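PDB 1D2Z: Serine/threonine-protein kinase pelle from Drosophila melanogaster, which acts as a serine/threonine kinase in the Toll receptor pathway that sets embryonic dorsoventral polarity, its death domain binding that of Tube. Local coordinates for residues F81-K85 against L104-I108. Numbering follows the deposited sequence.
Sequences FALFK and LHKYI
The carbonyl oxygen of Leu104 accepts a hydrogen bond from the backbone N of Tyr107 (3.2 Å) and also meets the rim of the Phe81 ring, whose CZ lies 3.6 Å from Leu104 O, near the ring plane. This approach packs the C-terminal turn of the chain against helix 77-86 of the Pelle death domain, a six-helix bundle. Phe81 reaches the turn because its chi1 of -172° sets CG opposite the backbone N and extends the ring away from its own helix. Its outer edge then divides its contacts: CE2 approaches Leu104 CB at 3.8 Å, while CZ approaches Ile108 CG1 at 3.7 Å. Ile108 CD1 lies in the ring plane, so the isoleucine, too, meets an edge. Cutting Phe81 back to an alanine removes the ring, which is likely to open a gap between helix and turn and leave Leu104 CB and Ile108 CG1 without their aromatic partner.

One helical turn further on, Lys85 brings CD and CE to the base of the Tyr107 side chain. Its CE stands over the ring face, 4.0 Å from the Tyr107 ring centroid and 28° off the normal, which defines a CH-pi contact. Any cation-pi attraction is at most weak, since Lys85 NZ is 5.1 Å from that centroid. Leu149 of the Tube death domain packs on Phe81 and Glu150 of Tube on Lys85, so both helix residues that touch the turn also belong to the heterodimer interface. The closest approach of the lysine is off-centre, at the root of the ring, where its CE comes within 3.6 Å of Tyr107 CG.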
loop_
_atom_site.group_PDB
_atom_site.type_symbol
_atom_site.label_atom_id
_atom_site.label_comp_id
_atom_site.label_asym_id
_atom_site.label_seq_id
_atom_site.Cartn_x
_atom_site.Cartn_y
_atom_site.Cartn_z
ATOM N N PHE A 81 2.861 -12.367 -12.714
ATOM C CA PHE A 81 2.944 -13.323 -13.818
ATOM C C PHE A 81 2.062 -12.820 -14.976
ATOM O O PHE A 81 2.502 -12.769 -16.128
ATOM C CB PHE A 81 2.471 -14.696 -13.321
ATOM C CG PHE A 81 2.693 -15.824 -14.297
ATOM C CD1 PHE A 81 3.944 -16.432 -14.411
ATOM C CD2 PHE A 81 1.639 -16.309 -15.070
ATOM C CE1 PHE A 81 4.141 -17.513 -15.281
ATOM C CE2 PHE A 81 1.824 -17.390 -15.943
ATOM C CZ PHE A 81 3.079 -17.992 -16.046
ATOM N N ALA A 82 0.840 -12.394 -14.648
ATOM C CA ALA A 82 -0.103 -11.876 -15.641
ATOM C C ALA A 82 0.411 -10.610 -16.327
ATOM O O ALA A 82 0.189 -10.411 -17.527
ATOM C CB ALA A 82 -1.467 -11.612 -14.996
ATOM N N LEU A 83 1.094 -9.750 -15.569
ATOM C CA LEU A 83 1.653 -8.523 -16.127
ATOM C C LEU A 83 2.725 -8.880 -17.147
ATOM O O LEU A 83 2.778 -8.305 -18.235
ATOM C CB LEU A 83 2.254 -7.640 -15.032
ATOM C CG LEU A 83 3.037 -6.398 -15.488
ATOM C CD1 LEU A 83 2.142 -5.440 -16.279
ATOM C CD2 LEU A 83 3.637 -5.688 -14.280
ATOM N N PHE A 84 3.598 -9.812 -16.775
ATOM C CA PHE A 84 4.658 -10.256 -17.672
ATOM C C PHE A 84 4.013 -10.836 -18.933
ATOM O O PHE A 84 4.447 -10.552 -20.052
ATOM C CB PHE A 84 5.524 -11.328 -16.994
ATOM C CG PHE A 84 6.361 -10.815 -15.855
ATOM C CD1 PHE A 84 6.761 -9.481 -15.805
ATOM C CD2 PHE A 84 6.787 -11.682 -14.848
ATOM C CE1 PHE A 84 7.581 -9.019 -14.771
ATOM C CE2 PHE A 84 7.606 -11.233 -13.812
ATOM C CZ PHE A 84 8.005 -9.899 -13.772
ATOM N N LYS A 85 2.949 -11.611 -18.738
ATOM C CA LYS A 85 2.235 -12.236 -19.848
ATOM C C LYS A 85 1.688 -11.185 -20.811
ATOM O O LYS A 85 1.817 -11.327 -22.030
ATOM C CB LYS A 85 1.096 -13.118 -19.328
ATOM C CG LYS A 85 0.339 -13.872 -20.418
ATOM C CD LYS A 85 -0.790 -14.707 -19.835
ATOM C CE LYS A 85 -1.555 -15.471 -20.922
ATOM N NZ LYS A 85 -2.310 -14.583 -21.855
ATOM N N LEU A 104 -0.706 -22.742 -15.025
ATOM C CA LEU A 104 -0.451 -21.505 -15.766
ATOM C C LEU A 104 0.819 -21.575 -16.614
ATOM O O LEU A 104 1.095 -20.674 -17.407
ATOM C CB LEU A 104 -0.380 -20.316 -14.803
ATOM C CG LEU A 104 -1.634 -20.078 -13.952
ATOM C CD1 LEU A 104 -1.413 -18.903 -13.022
ATOM C CD2 LEU A 104 -2.842 -19.827 -14.844
ATOM N N HIS A 105 1.566 -22.667 -16.473
ATOM C CA HIS A 105 2.809 -22.851 -17.215
ATOM C C HIS A 105 2.630 -22.971 -18.728
ATOM O O HIS A 105 3.604 -22.895 -19.481
ATOM C CB HIS A 105 3.585 -24.049 -16.659
ATOM C CG HIS A 105 4.057 -23.856 -15.250
ATOM N ND1 HIS A 105 4.812 -24.796 -14.582
ATOM C CD2 HIS A 105 3.881 -22.830 -14.383
ATOM C CE1 HIS A 105 5.080 -24.358 -13.364
ATOM N NE2 HIS A 105 4.526 -23.167 -13.217
ATOM N N LYS A 106 1.383 -23.133 -19.167
ATOM C CA LYS A 106 1.057 -23.245 -20.590
ATOM C C LYS A 106 1.327 -21.938 -21.333
ATOM O O LYS A 106 1.707 -21.943 -22.504
ATOM C CB LYS A 106 -0.421 -23.610 -20.768
ATOM C CG LYS A 106 -0.782 -24.996 -20.282
ATOM C CD LYS A 106 -2.285 -25.238 -20.314
ATOM C CE LYS A 106 -2.620 -26.639 -19.810
ATOM N NZ LYS A 106 -4.086 -26.917 -19.820
ATOM N N TYR A 107 1.136 -20.823 -20.634
ATOM C CA TYR A 107 1.324 -19.496 -21.212
ATOM C C TYR A 107 2.783 -19.068 -21.357
ATOM O O TYR A 107 3.077 -18.075 -22.025
ATOM C CB TYR A 107 0.571 -18.457 -20.382
ATOM C CG TYR A 107 -0.851 -18.848 -20.046
ATOM C CD1 TYR A 107 -1.760 -19.192 -21.049
ATOM C CD2 TYR A 107 -1.289 -18.868 -18.722
ATOM C CE1 TYR A 107 -3.077 -19.545 -20.736
ATOM C CE2 TYR A 107 -2.596 -19.219 -18.400
ATOM C CZ TYR A 107 -3.485 -19.555 -19.407
ATOM O OH TYR A 107 -4.781 -19.889 -19.080
ATOM N N ILE A 108 3.690 -19.807 -20.724
ATOM C CA ILE A 108 5.113 -19.487 -20.786
ATOM C C ILE A 108 5.716 -19.853 -22.145
ATOM O O ILE A 108 6.404 -18.991 -22.735
ATOM C CB ILE A 108 5.889 -20.202 -19.663
ATOM C CG1 ILE A 108 5.288 -19.843 -18.304
ATOM C CG2 ILE A 108 7.364 -19.815 -19.706
ATOM C CD1 ILE A 108 5.867 -20.621 -17.153
ATOM O OXT ILE A 108 5.493 -20.996 -22.606
#